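Long-range contact in putative uncharacterized protein (Streptococcus mutans, PDB 3L7N), which probably acts as a class I glutamine amidotransferase, releasing ammonia from glutamine for transfer to an acceptor that has not been identified: residues 68-81 and 91-103. Sequence-based numbering, arbitrary orientation.
Sequences YDAQAEVKLIQKAA and CLGAQLMGVAYGA
OE1 of E73 accepts a hydrogen bond from NE2 of H8 and, on the side of helix 92-100, touches a methyl group, CD1 of L96, at 3.7 Å. The hydroxyl of Y68, by contrast, donates to the carbonyl O of S57, while L92 CD1 lies 3.8 Å from OH. E73 OE1 and Y68 OH thus have their polar partners outside the two helices, and what they offer helix 92-100 is contact with leucine methyls.

L96 enters helix 70-81 as a knob in the hole formed by A70, E73, V74 and I77. The two methyls of V74 divide between two parts of helix 92-100: with CG1 anti to its own N (chi1 173°), that methyl rests 3.7 Å from CA of A100, and CG2 lies 3.9 Å from both L96 CD2 and V99 CG1. Small A100 lets the backbones close to 5.1 Å between the CA atoms of V74 and A100, its CB meeting CG2 of I77. The side chains of I77 and L96 cross at about a right angle, with I77 CD1 3.9 Å from L96 CB. Farther along, the hydroxyl end of Y101 comes obliquely onto CB of A81.

The helix axes cross at -70°, 8.7 Å apart. The meeting surfaces are mainly methyls, and this apolar packing, rather than polar pairing, seats against helix 70-81 the helix that starts right after C91, in a GxCxG sequence consistent with the nucleophile elbow of class I amidotransferases.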
loop_
_atom_site.group_PDB
_atom_site.type_symbol
_atom_site.label_atom_id
_atom_site.label_comp_id
_atom_site.label_asym_id
_atom_site.label_seq_id
_atom_site.Cartn_x
_atom_site.Cartn_y
_atom_site.Cartn_z
ATOM N N TYR A 68 4.526 -8.882 -15.609
ATOM C CA TYR A 68 4.808 -7.732 -14.775
ATOM C C TYR A 68 5.763 -6.836 -15.467
ATOM O O TYR A 68 6.806 -7.268 -15.852
ATOM C CB TYR A 68 5.458 -8.233 -13.522
ATOM C CG TYR A 68 5.911 -7.187 -12.593
ATOM C CD1 TYR A 68 7.233 -7.073 -12.260
ATOM C CD2 TYR A 68 4.999 -6.340 -11.977
ATOM C CE1 TYR A 68 7.639 -6.150 -11.377
ATOM C CE2 TYR A 68 5.395 -5.434 -11.087
ATOM C CZ TYR A 68 6.707 -5.330 -10.776
ATOM O OH TYR A 68 7.106 -4.386 -9.864
ATOM N N ASP A 69 5.433 -5.563 -15.570
ATOM C CA ASP A 69 6.310 -4.576 -16.242
ATOM C C ASP A 69 6.441 -3.330 -15.336
ATOM O O ASP A 69 5.606 -2.431 -15.370
ATOM C CB ASP A 69 5.713 -4.220 -17.587
ATOM C CG ASP A 69 6.590 -3.306 -18.418
ATOM O OD1 ASP A 69 7.544 -2.698 -17.894
ATOM O OD2 ASP A 69 6.295 -3.174 -19.629
ATOM N N ALA A 70 7.432 -3.362 -14.435
ATOM C CA ALA A 70 7.590 -2.321 -13.418
ATOM C C ALA A 70 7.793 -0.990 -14.078
ATOM O O ALA A 70 7.267 0.013 -13.641
ATOM C CB ALA A 70 8.682 -2.623 -12.574
ATOM N N GLN A 71 8.531 -0.991 -15.183
ATOM C CA GLN A 71 8.757 0.228 -15.952
ATOM C C GLN A 71 7.445 0.888 -16.381
ATOM O O GLN A 71 7.286 2.102 -16.256
ATOM C CB GLN A 71 9.621 -0.067 -17.180
ATOM C CG GLN A 71 10.927 0.710 -17.222
ATOM C CD GLN A 71 10.931 1.892 -16.272
ATOM O OE1 GLN A 71 10.383 2.952 -16.577
ATOM N NE2 GLN A 71 11.552 1.717 -15.112
ATOM N N ALA A 72 6.511 0.087 -16.887
ATOM C CA ALA A 72 5.243 0.602 -17.361
ATOM C C ALA A 72 4.417 1.106 -16.213
ATOM O O ALA A 72 3.778 2.139 -16.335
ATOM C CB ALA A 72 4.522 -0.424 -18.102
ATOM N N GLU A 73 4.457 0.407 -15.058
ATOM C CA GLU A 73 3.742 0.906 -13.887
ATOM C C GLU A 73 4.301 2.216 -13.365
ATOM O O GLU A 73 3.497 3.203 -13.074
ATOM C CB GLU A 73 3.625 -0.127 -12.807
ATOM C CG GLU A 73 3.166 -1.406 -13.368
ATOM C CD GLU A 73 2.546 -2.398 -12.338
ATOM O OE1 GLU A 73 2.144 -1.981 -11.201
ATOM O OE2 GLU A 73 2.467 -3.613 -12.708
ATOM N N VAL A 74 5.653 2.314 -13.329
ATOM C CA VAL A 74 6.328 3.602 -12.995
ATOM C C VAL A 74 5.899 4.754 -13.960
ATOM O O VAL A 74 5.443 5.831 -13.510
ATOM C CB VAL A 74 7.850 3.484 -12.959
ATOM C CG1 VAL A 74 8.471 4.865 -12.785
ATOM C CG2 VAL A 74 8.307 2.523 -11.831
ATOM N N LYS A 75 5.938 4.515 -15.244
ATOM C CA LYS A 75 5.507 5.563 -16.154
ATOM C C LYS A 75 4.069 5.911 -15.953
ATOM O O LYS A 75 3.676 7.080 -16.075
ATOM C CB LYS A 75 5.757 5.189 -17.602
ATOM C CG LYS A 75 7.182 4.864 -17.911
ATOM C CD LYS A 75 7.584 5.432 -19.326
ATOM C CE LYS A 75 8.994 4.870 -19.770
ATOM N NZ LYS A 75 8.938 4.451 -21.204
ATOM N N LEU A 76 3.239 4.912 -15.679
ATOM C CA LEU A 76 1.795 5.200 -15.515
ATOM C C LEU A 76 1.604 6.125 -14.272
ATOM O O LEU A 76 0.869 7.160 -14.342
ATOM C CB LEU A 76 0.973 3.905 -15.413
ATOM C CG LEU A 76 -0.415 4.073 -14.894
ATOM C CD1 LEU A 76 -1.329 4.574 -15.933
ATOM C CD2 LEU A 76 -0.909 2.793 -14.362
ATOM N N ILE A 77 2.345 5.827 -13.163
ATOM C CA ILE A 77 2.334 6.746 -11.987
ATOM C C ILE A 77 2.780 8.203 -12.386
ATOM O O ILE A 77 2.107 9.180 -12.072
ATOM C CB ILE A 77 3.164 6.253 -10.861
ATOM C CG1 ILE A 77 2.501 5.094 -10.164
ATOM C CG2 ILE A 77 3.348 7.340 -9.843
ATOM C CD1 ILE A 77 3.474 4.125 -9.654
ATOM N N GLN A 78 3.868 8.319 -13.112
ATOM C CA GLN A 78 4.344 9.602 -13.471
ATOM C C GLN A 78 3.359 10.374 -14.309
ATOM O O GLN A 78 3.170 11.607 -14.074
ATOM C CB GLN A 78 5.634 9.483 -14.185
ATOM C CG GLN A 78 6.693 9.003 -13.374
ATOM C CD GLN A 78 7.814 8.621 -14.164
ATOM O OE1 GLN A 78 8.887 8.459 -13.667
ATOM N NE2 GLN A 78 7.600 8.474 -15.445
ATOM N N LYS A 79 2.742 9.692 -15.337
ATOM C CA LYS A 79 1.662 10.338 -16.149
ATOM C C LYS A 79 0.572 10.767 -15.251
ATOM O O LYS A 79 0.070 11.880 -15.355
ATOM C CB LYS A 79 1.114 9.402 -17.245
ATOM C CG LYS A 79 2.237 8.913 -18.320
ATOM C CD LYS A 79 1.591 8.296 -19.659
ATOM C CE LYS A 79 0.720 9.404 -20.523
ATOM N NZ LYS A 79 -0.566 8.803 -21.224
ATOM N N ALA A 80 0.217 9.924 -14.307
ATOM C CA ALA A 80 -0.899 10.242 -13.473
ATOM C C ALA A 80 -0.585 11.518 -12.608
ATOM O O ALA A 80 -1.325 12.497 -12.639
ATOM C CB ALA A 80 -1.290 9.005 -12.577
ATOM N N ALA A 81 0.556 11.481 -11.902
ATOM C CA ALA A 81 1.054 12.638 -11.087
ATOM C C ALA A 81 1.098 13.928 -11.908
ATOM O O ALA A 81 0.671 14.992 -11.442
ATOM C CB ALA A 81 2.446 12.329 -10.516
ATOM N N CYS A 91 2.300 -1.029 -0.118
ATOM C CA CYS A 91 3.448 -1.904 -0.190
ATOM C C CYS A 91 4.125 -1.816 -1.539
ATOM O O CYS A 91 4.638 -0.797 -1.848
ATOM C CB CYS A 91 3.151 -3.308 0.388
ATOM S SG CYS A 91 3.629 -4.781 -0.437
ATOM N N LEU A 92 4.116 -2.834 -2.366
ATOM C CA LEU A 92 4.793 -2.674 -3.678
ATOM C C LEU A 92 4.306 -1.410 -4.413
ATOM O O LEU A 92 5.097 -0.649 -4.914
ATOM C CB LEU A 92 4.669 -3.917 -4.549
ATOM C CG LEU A 92 4.955 -3.705 -6.035
ATOM C CD1 LEU A 92 6.386 -3.376 -6.279
ATOM C CD2 LEU A 92 4.552 -4.919 -6.837
ATOM N N GLY A 93 3.033 -1.136 -4.349
ATOM C CA GLY A 93 2.530 0.105 -4.895
ATOM C C GLY A 93 3.232 1.370 -4.332
ATOM O O GLY A 93 3.442 2.341 -5.062
ATOM N N ALA A 94 3.592 1.340 -3.021
ATOM C CA ALA A 94 4.223 2.498 -2.357
ATOM C C ALA A 94 5.692 2.645 -2.818
ATOM O O ALA A 94 6.184 3.727 -2.974
ATOM C CB ALA A 94 4.155 2.358 -0.970
ATOM N N GLN A 95 6.307 1.522 -3.171
ATOM C CA GLN A 95 7.658 1.495 -3.649
ATOM C C GLN A 95 7.765 1.932 -5.088
ATOM O O GLN A 95 8.763 2.559 -5.474
ATOM C CB GLN A 95 8.254 0.106 -3.433
ATOM C CG GLN A 95 8.314 -0.229 -1.951
ATOM C CD GLN A 95 8.404 -1.746 -1.606
ATOM O OE1 GLN A 95 8.897 -2.573 -2.390
ATOM N NE2 GLN A 95 7.962 -2.085 -0.388
ATOM N N LEU A 96 6.753 1.608 -5.919
ATOM C CA LEU A 96 6.769 2.112 -7.301
ATOM C C LEU A 96 6.513 3.623 -7.306
ATOM O O LEU A 96 7.066 4.335 -8.098
ATOM C CB LEU A 96 5.759 1.385 -8.201
ATOM C CG LEU A 96 6.013 -0.105 -8.440
ATOM C CD1 LEU A 96 4.765 -0.798 -8.816
ATOM C CD2 LEU A 96 7.026 -0.321 -9.480
ATOM N N MET A 97 5.706 4.114 -6.394
ATOM C CA MET A 97 5.608 5.544 -6.281
ATOM C C MET A 97 6.979 6.207 -5.945
ATOM O O MET A 97 7.368 7.190 -6.586
ATOM C CB MET A 97 4.554 5.951 -5.313
ATOM C CG MET A 97 3.229 5.539 -5.744
ATOM S SD MET A 97 2.036 6.146 -4.648
ATOM C CE MET A 97 2.122 7.860 -5.012
ATOM N N GLY A 98 7.743 5.601 -5.031
ATOM C CA GLY A 98 9.030 6.114 -4.718
ATOM C C GLY A 98 9.889 6.262 -5.973
ATOM O O GLY A 98 10.468 7.379 -6.249
ATOM N N VAL A 99 9.978 5.162 -6.752
ATOM C CA VAL A 99 10.762 5.147 -7.951
ATOM C C VAL A 99 10.240 6.173 -8.873
ATOM O O VAL A 99 10.985 6.895 -9.437
ATOM C CB VAL A 99 10.750 3.772 -8.623
ATOM C CG1 VAL A 99 11.509 3.798 -9.904
ATOM C CG2 VAL A 99 11.340 2.769 -7.724
ATOM N N ALA A 100 8.922 6.282 -8.988
ATOM C CA ALA A 100 8.348 7.203 -9.970
ATOM C C ALA A 100 8.792 8.627 -9.680
ATOM O O ALA A 100 8.958 9.411 -10.577
ATOM C CB ALA A 100 6.871 7.113 -9.984
ATOM N N TYR A 101 8.987 8.922 -8.393
ATOM C CA TYR A 101 9.298 10.290 -7.883
ATOM C C TYR A 101 10.812 10.518 -7.647
ATOM O O TYR A 101 11.193 11.537 -7.049
ATOM C CB TYR A 101 8.563 10.538 -6.583
ATOM C CG TYR A 101 7.150 10.999 -6.792
ATOM C CD1 TYR A 101 6.883 12.316 -7.107
ATOM C CD2 TYR A 101 6.052 10.093 -6.727
ATOM C CE1 TYR A 101 5.553 12.788 -7.295
ATOM C CE2 TYR A 101 4.735 10.552 -6.894
ATOM C CZ TYR A 101 4.509 11.921 -7.190
ATOM O OH TYR A 101 3.263 12.403 -7.392
ATOM N N GLY A 102 11.660 9.554 -8.094
ATOM C CA GLY A 102 13.041 9.769 -8.237
ATOM C C GLY A 102 13.892 9.020 -7.252
ATOM O O GLY A 102 15.079 9.106 -7.308
ATOM N N ALA A 103 13.317 8.238 -6.366
ATOM C CA ALA A 103 14.117 7.504 -5.396
ATOM C C ALA A 103 13.962 6.015 -5.472
ATOM O O ALA A 103 12.891 5.526 -5.436
ATOM C CB ALA A 103 13.762 7.932 -4.065
#